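Local coordinates for protein peroxinectin A (Dictyostelium discoideum, PDB 6ERC) that catalyses the hydrogen peroxide-driven oxidation of phenolic donors, iodide and thiocyanate as a secreted, haem-containing peroxidase of a social amoeba, at residues Arg28-Asn38 and Lys130-Glu141. Residues are numbered along the deposited sequence; the frame is centred on the assembly and turned at random.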
ATOM      1  N   ARG A  28       5.350   2.202  17.330  1.00 52.10           N
ATOM      2  CA  ARG A  28       5.709   3.610  17.234  1.00 53.52           C
ATOM      3  C   ARG A  28       7.224   3.742  17.206  1.00 52.34           C
ATOM      4  O   ARG A  28       7.915   3.194  18.071  1.00 53.16           O
ATOM      5  CB  ARG A  28       5.139   4.413  18.408  1.00 54.60           C
ATOM      6  CG  ARG A  28       3.624   4.495  18.449  1.00 54.79           C
ATOM      7  CD  ARG A  28       3.083   5.619  17.579  1.00 53.40           C
ATOM      8  NE  ARG A  28       1.629   5.710  17.686  1.00 54.61           N
ATOM      9  CZ  ARG A  28       0.879   6.606  17.054  1.00 53.87           C
ATOM     10  NH1 ARG A  28       1.434   7.510  16.258  1.00 53.42           N
ATOM     11  NH2 ARG A  28      -0.436   6.596  17.220  1.00 54.69           N
ATOM     12  N   LEU A  29       7.736   4.463  16.210  1.00 52.17           N
ATOM     13  CA  LEU A  29       9.131   4.885  16.244  1.00 53.21           C
ATOM     14  C   LEU A  29       9.311   6.136  17.087  1.00 53.14           C
ATOM     15  O   LEU A  29      10.384   6.342  17.665  1.00 54.89           O
ATOM     16  CB  LEU A  29       9.645   5.146  14.828  1.00 53.70           C
ATOM     17  CG  LEU A  29       9.456   4.027  13.804  1.00 52.09           C
ATOM     18  CD1 LEU A  29      10.046   4.449  12.469  1.00 51.12           C
ATOM     19  CD2 LEU A  29      10.083   2.730  14.290  1.00 50.43           C
ATOM     20  N   ALA A  30       8.276   6.972  17.170  1.00 53.63           N
ATOM     21  CA  ALA A  30       8.323   8.226  17.904  1.00 53.98           C
ATOM     22  C   ALA A  30       7.047   8.375  18.721  1.00 53.96           C
ATOM     23  O   ALA A  30       5.975   7.929  18.309  1.00 54.56           O
ATOM     24  CB  ALA A  30       8.478   9.417  16.952  1.00 52.61           C
ATOM     25  N   ASN A  31       7.173   9.002  19.886  1.00 55.57           N
ATOM     26  CA  ASN A  31       6.005   9.228  20.723  1.00 56.02           C
ATOM     27  C   ASN A  31       4.942   9.991  19.934  1.00 55.21           C
ATOM     28  O   ASN A  31       5.268  10.947  19.223  1.00 55.14           O
ATOM     29  CB  ASN A  31       6.378  10.019  21.978  1.00 54.50           C
ATOM     30  CG  ASN A  31       7.118   9.185  22.996  1.00 55.18           C
ATOM     31  OD1 ASN A  31       6.508   8.554  23.857  1.00 56.10           O
ATOM     32  ND2 ASN A  31       8.441   9.179  22.907  1.00 55.59           N
ATOM     33  N   PRO A  32       3.676   9.596  20.016  1.00 56.22           N
ATOM     34  CA  PRO A  32       2.620  10.397  19.391  1.00 56.29           C
ATOM     35  C   PRO A  32       2.217  11.577  20.261  1.00 56.30           C
ATOM     36  O   PRO A  32       2.356  11.555  21.486  1.00 56.07           O
ATOM     37  CB  PRO A  32       1.462   9.400  19.245  1.00 55.08           C
ATOM     38  CG  PRO A  32       1.673   8.422  20.344  1.00 54.72           C
ATOM     39  CD  PRO A  32       3.159   8.320  20.546  1.00 55.09           C
ATOM     40  N   ILE A  33       1.721  12.627  19.604  1.00 56.08           N
ATOM     41  CA  ILE A  33       1.111  13.750  20.308  1.00 56.49           C
ATOM     42  C   ILE A  33      -0.351  13.412  20.551  1.00 56.89           C
ATOM     43  O   ILE A  33      -0.959  12.634  19.809  1.00 58.43           O
ATOM     44  CB  ILE A  33       1.266  15.074  19.528  1.00 57.10           C
ATOM     45  CG1 ILE A  33       0.669  14.966  18.123  1.00 57.57           C
ATOM     46  CG2 ILE A  33       2.728  15.475  19.452  1.00 57.77           C
ATOM     47  CD1 ILE A  33       0.536  16.307  17.419  1.00 57.61           C
ATOM     48  N   LYS A  34      -0.925  13.995  21.602  1.00 57.94           N
ATOM     49  CA  LYS A  34      -2.305  13.699  21.970  1.00 58.19           C
ATOM     50  C   LYS A  34      -3.229  13.882  20.774  1.00 57.58           C
ATOM     51  O   LYS A  34      -3.247  14.940  20.139  1.00 59.46           O
ATOM     52  CB  LYS A  34      -2.745  14.602  23.125  1.00 58.77           C
ATOM     53  CG  LYS A  34      -1.908  14.447  24.385  1.00 59.03           C
ATOM     54  CD  LYS A  34      -2.640  14.957  25.623  1.00 60.66           C
ATOM     55  CE  LYS A  34      -2.978  16.434  25.525  1.00 59.92           C
ATOM     56  NZ  LYS A  34      -3.625  16.932  26.776  1.00 63.51           N
ATOM     57  N   PHE A  35      -3.996  12.837  20.463  1.00 57.19           N
ATOM     58  CA  PHE A  35      -4.923  12.865  19.340  1.00 58.77           C
ATOM     59  C   PHE A  35      -6.382  12.778  19.769  1.00 58.92           C
ATOM     60  O   PHE A  35      -7.266  12.836  18.909  1.00 59.76           O
ATOM     61  CB  PHE A  35      -4.600  11.734  18.347  1.00 58.79           C
ATOM     62  CG  PHE A  35      -4.395  10.388  18.988  1.00 57.64           C
ATOM     63  CD1 PHE A  35      -5.474   9.577  19.295  1.00 57.87           C
ATOM     64  CD2 PHE A  35      -3.119   9.925  19.264  1.00 57.54           C
ATOM     65  CE1 PHE A  35      -5.286   8.340  19.878  1.00 57.57           C
ATOM     66  CE2 PHE A  35      -2.926   8.687  19.848  1.00 57.09           C
ATOM     67  CZ  PHE A  35      -4.010   7.895  20.153  1.00 57.21           C
ATOM     68  N   ASN A  36      -6.657  12.646  21.065  1.00 60.19           N
ATOM     69  CA  ASN A  36      -8.015  12.729  21.602  1.00 61.00           C
ATOM     70  C   ASN A  36      -8.957  11.778  20.856  1.00 59.79           C
ATOM     71  O   ASN A  36      -9.869  12.183  20.136  1.00 59.54           O
ATOM     72  CB  ASN A  36      -8.512  14.176  21.530  1.00 60.89           C
ATOM     73  CG  ASN A  36      -9.706  14.426  22.422  1.00 60.68           C
ATOM     74  OD1 ASN A  36      -9.562  14.618  23.626  1.00 62.07           O
ATOM     75  ND2 ASN A  36     -10.892  14.433  21.835  1.00 62.71           N
ATOM     76  N   LYS A  37      -8.706  10.483  21.071  1.00 60.95           N
ATOM     77  CA  LYS A  37      -9.378   9.432  20.310  1.00 62.29           C
ATOM     78  C   LYS A  37     -10.889   9.643  20.256  1.00 61.99           C
ATOM     79  O   LYS A  37     -11.484   9.699  19.175  1.00 61.73           O
ATOM     80  CB  LYS A  37      -9.058   8.065  20.924  1.00 60.22           C
ATOM     81  CG  LYS A  37      -9.619   6.887  20.133  1.00 59.13           C
ATOM     82  CD  LYS A  37      -9.677   5.615  20.968  1.00 60.45           C
ATOM     83  CE  LYS A  37     -10.823   5.633  21.978  1.00 60.99           C
ATOM     84  NZ  LYS A  37     -12.161   5.695  21.319  1.00 62.09           N
ATOM     85  N   ASN A  38     -11.528   9.745  21.423  1.00 59.97           N
ATOM     86  CA  ASN A  38     -12.986   9.777  21.474  1.00 62.18           C
ATOM     87  C   ASN A  38     -13.575  11.043  20.862  1.00 62.86           C
ATOM     88  O   ASN A  38     -14.768  11.055  20.536  1.00 63.54           O
ATOM     89  CB  ASN A  38     -13.455   9.633  22.922  1.00 63.73           C
ATOM     90  CG  ASN A  38     -13.117   8.279  23.506  1.00 62.83           C
ATOM     91  OD1 ASN A  38     -13.150   7.264  22.808  1.00 62.19           O
ATOM     92  ND2 ASN A  38     -12.782   8.257  24.792  1.00 62.83           N
ATOM     93  N   LYS A 130       6.373   3.537  23.225  1.00 54.19           N
ATOM     94  CA  LYS A 130       6.208   4.957  22.923  1.00 55.34           C
ATOM     95  C   LYS A 130       4.722   5.222  22.693  1.00 55.56           C
ATOM     96  O   LYS A 130       4.193   4.957  21.611  1.00 55.05           O
ATOM     97  CB  LYS A 130       7.036   5.358  21.705  1.00 54.17           C
ATOM     98  CG  LYS A 130       8.538   5.254  21.899  1.00 54.26           C
ATOM     99  CD  LYS A 130       9.285   5.659  20.631  1.00 53.77           C
ATOM    100  CE  LYS A 130      10.787   5.461  20.778  1.00 53.66           C
ATOM    101  NZ  LYS A 130      11.370   6.337  21.830  1.00 56.45           N
ATOM    102  N   THR A 131       4.049   5.749  23.711  1.00 57.58           N
ATOM    103  CA  THR A 131       2.643   6.123  23.594  1.00 58.12           C
ATOM    104  C   THR A 131       2.495   7.553  24.103  1.00 55.31           C
ATOM    105  O   THR A 131       3.467   8.309  24.229  1.00 54.21           O
ATOM    106  CB  THR A 131       1.742   5.143  24.356  1.00 57.00           C
ATOM    107  OG1 THR A 131       0.365   5.482  24.130  1.00 56.49           O
ATOM    108  CG2 THR A 131       2.035   5.185  25.855  1.00 56.44           C
ATOM    109  N   VAL A 132       1.254   7.944  24.390  1.00 56.50           N
ATOM    110  CA  VAL A 132       0.959   9.233  25.003  1.00 58.91           C
ATOM    111  C   VAL A 132      -0.324   9.095  25.807  1.00 58.14           C
ATOM    112  O   VAL A 132      -1.231   8.344  25.441  1.00 57.78           O
ATOM    113  CB  VAL A 132       0.831  10.363  23.953  1.00 57.86           C
ATOM    114  CG1 VAL A 132      -0.378  10.143  23.044  1.00 57.19           C
ATOM    115  CG2 VAL A 132       0.743  11.713  24.643  1.00 57.30           C
ATOM    116  N   VAL A 133      -0.395   9.830  26.914  1.00 58.29           N
ATOM    117  CA  VAL A 133      -1.612   9.875  27.717  1.00 59.41           C
ATOM    118  C   VAL A 133      -2.637  10.716  26.963  1.00 59.12           C
ATOM    119  O   VAL A 133      -2.456  11.923  26.787  1.00 59.21           O
ATOM    120  CB  VAL A 133      -1.344  10.440  29.117  1.00 59.90           C
ATOM    121  CG1 VAL A 133      -2.654  10.697  29.864  1.00 60.33           C
ATOM    122  CG2 VAL A 133      -0.467   9.482  29.910  1.00 59.15           C
ATOM    123  N   ASP A 134      -3.712  10.077  26.510  1.00 59.89           N
ATOM    124  CA  ASP A 134      -4.766  10.792  25.817  1.00 59.91           C
ATOM    125  C   ASP A 134      -5.386  11.838  26.743  1.00 60.02           C
ATOM    126  O   ASP A 134      -5.162  11.858  27.955  1.00 61.26           O
ATOM    127  CB  ASP A 134      -5.837   9.819  25.325  1.00 59.52           C
ATOM    128  CG  ASP A 134      -6.723  10.419  24.253  1.00 59.26           C
ATOM    129  OD1 ASP A 134      -6.285  10.463  23.083  1.00 58.90           O
ATOM    130  OD2 ASP A 134      -7.850  10.851  24.578  1.00 59.31           O
ATOM    131  N   GLU A 135      -6.191  12.714  26.148  1.00 60.10           N
ATOM    132  CA  GLU A 135      -6.803  13.798  26.899  1.00 61.12           C
ATOM    133  C   GLU A 135      -7.875  13.305  27.864  1.00 61.26           C
ATOM    134  O   GLU A 135      -8.278  14.063  28.750  1.00 61.35           O
ATOM    135  CB  GLU A 135      -7.372  14.823  25.918  1.00 61.44           C
ATOM    136  CG  GLU A 135      -6.424  15.077  24.739  1.00 62.94           C
ATOM    137  CD  GLU A 135      -6.801  16.271  23.893  1.00 63.57           C
ATOM    138  OE1 GLU A 135      -7.563  17.137  24.374  1.00 63.19           O
ATOM    139  OE2 GLU A 135      -6.321  16.337  22.739  1.00 63.88           O
ATOM    140  N   ASP A 136      -8.331  12.062  27.728  1.00 61.25           N
ATOM    141  CA  ASP A 136      -9.237  11.459  28.695  1.00 61.68           C
ATOM    142  C   ASP A 136      -8.498  10.698  29.788  1.00 61.48           C
ATOM    143  O   ASP A 136      -9.142  10.050  30.620  1.00 60.72           O
ATOM    144  CB  ASP A 136     -10.228  10.528  27.989  1.00 61.69           C
ATOM    145  CG  ASP A 136      -9.560   9.304  27.382  1.00 62.65           C
ATOM    146  OD1 ASP A 136      -9.345   8.311  28.111  1.00 60.88           O
ATOM    147  OD2 ASP A 136      -9.253   9.330  26.173  1.00 62.34           O
ATOM    148  N   GLY A 137      -7.169  10.760  29.805  1.00 60.23           N
ATOM    149  CA  GLY A 137      -6.390  10.154  30.863  1.00 61.23           C
ATOM    150  C   GLY A 137      -5.947   8.732  30.609  1.00 61.85           C
ATOM    151  O   GLY A 137      -5.423   8.093  31.528  1.00 62.81           O
ATOM    152  N   LYS A 138      -6.133   8.214  29.397  1.00 61.33           N
ATOM    153  CA  LYS A 138      -5.747   6.851  29.063  1.00 59.66           C
ATOM    154  C   LYS A 138      -4.871   6.867  27.820  1.00 59.16           C
ATOM    155  O   LYS A 138      -4.743   7.885  27.138  1.00 60.00           O
ATOM    156  CB  LYS A 138      -6.983   5.970  28.840  1.00 61.61           C
ATOM    157  CG  LYS A 138      -7.925   5.921  30.036  1.00 63.12           C
ATOM    158  CD  LYS A 138      -9.181   5.114  29.737  1.00 63.86           C
ATOM    159  CE  LYS A 138     -10.199   5.213  30.868  1.00 64.37           C
ATOM    160  NZ  LYS A 138     -11.432   4.422  30.581  1.00 66.37           N
ATOM    161  N   CYS A 139      -4.264   5.724  27.525  1.00 59.44           N
ATOM    162  CA  CYS A 139      -3.356   5.595  26.395  1.00 58.80           C
ATOM    163  C   CYS A 139      -3.953   4.674  25.344  1.00 58.42           C
ATOM    164  O   CYS A 139      -4.448   3.582  25.658  1.00 57.57           O
ATOM    165  CB  CYS A 139      -1.990   5.076  26.849  1.00 58.28           C
ATOM    166  SG  CYS A 139      -1.106   6.228  27.917  1.00 59.47           S
ATOM    167  N   TYR A 140      -3.895   5.125  24.093  1.00 56.82           N
ATOM    168  CA  TYR A 140      -4.463   4.384  22.970  1.00 58.36           C
ATOM    169  C   TYR A 140      -3.442   4.184  21.869  1.00 58.06           C
ATOM    170  O   TYR A 140      -2.516   4.982  21.692  1.00 57.46           O
ATOM    171  CB  TYR A 140      -5.686   5.086  22.360  1.00 57.93           C
ATOM    172  CG  TYR A 140      -6.797   5.280  23.350  1.00 58.55           C
ATOM    173  CD1 TYR A 140      -6.959   6.494  23.981  1.00 59.30           C
ATOM    174  CD2 TYR A 140      -7.671   4.245  23.675  1.00 58.81           C
ATOM    175  CE1 TYR A 140      -7.961   6.696  24.899  1.00 59.84           C
ATOM    176  CE2 TYR A 140      -8.677   4.437  24.598  1.00 60.64           C
ATOM    177  CZ  TYR A 140      -8.823   5.660  25.207  1.00 60.46           C
ATOM    178  OH  TYR A 140      -9.834   5.843  26.124  1.00 62.59           O
ATOM    179  N   GLU A 141      -3.656   3.113  21.118  1.00 58.68           N
ATOM    180  CA  GLU A 141      -2.844   2.809  19.953  1.00 57.62           C
ATOM    181  C   GLU A 141      -3.729   2.308  18.826  1.00 57.68           C
ATOM    182  O   GLU A 141      -4.730   1.623  19.068  1.00 58.00           O
ATOM    183  CB  GLU A 141      -1.771   1.760  20.302  1.00 57.13           C
ATOM    184  CG  GLU A 141      -0.769   1.475  19.189  1.00 57.39           C
ATOM    185  CD  GLU A 141      -0.182   2.745  18.579  1.00 57.25           C
ATOM    186  OE1 GLU A 141      -0.762   3.257  17.596  1.00 55.57           O
ATOM    187  OE2 GLU A 141       0.855   3.231  19.079  1.00 57.64           O
TER
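F35 and V132 meet at the apolar centre, F35 CE2 lying 4.3 Å from V132 CG1. The same methyl packs against the ring of P32, where V132 CG1 is 3.8 Å from P32 CG. F35 takes a first torsion of 48°, with CG between its backbone N and carbonyl carbon; although its CB points away from 130-141, the ring turns back so that CZ comes 3.9 Å from Y140 CB and the ring edge meets Y140 O in plane. Next to it the CD-CE part of K37 lies over one face of the Y140 ring, a CH-pi contact with CE set toward the rim, 3.8 Å from the ring centroid. The loop that follows strand 24-25 thus lies against the loop and type I turn that lead into strand 139-144, one of the four strands of an antiparallel sheet in this animal-type haem peroxidase, away from the haem. The turn, D134 to G137, reverses the chain, and R118 of strand 113-124 binds the carbonyls of F35 and N36. Here D134 OD1 accepts K37 N at 3.1 Å, on its syn side but 25° out of the carboxylate plane. At the other end R28 NE donates to the syn lone pair of E141 OE2 (2.9 Å, 154°), a salt bridge in the guanidinium plane, and P32 CB covers one guanidinium face. A methionine in place of R28 would probably leave the buried E141 carboxylate without its cationic mate and the carbonyl of H390 without the NH2 donor. N294 ND2 also hydrogen-bonds E141 OE1.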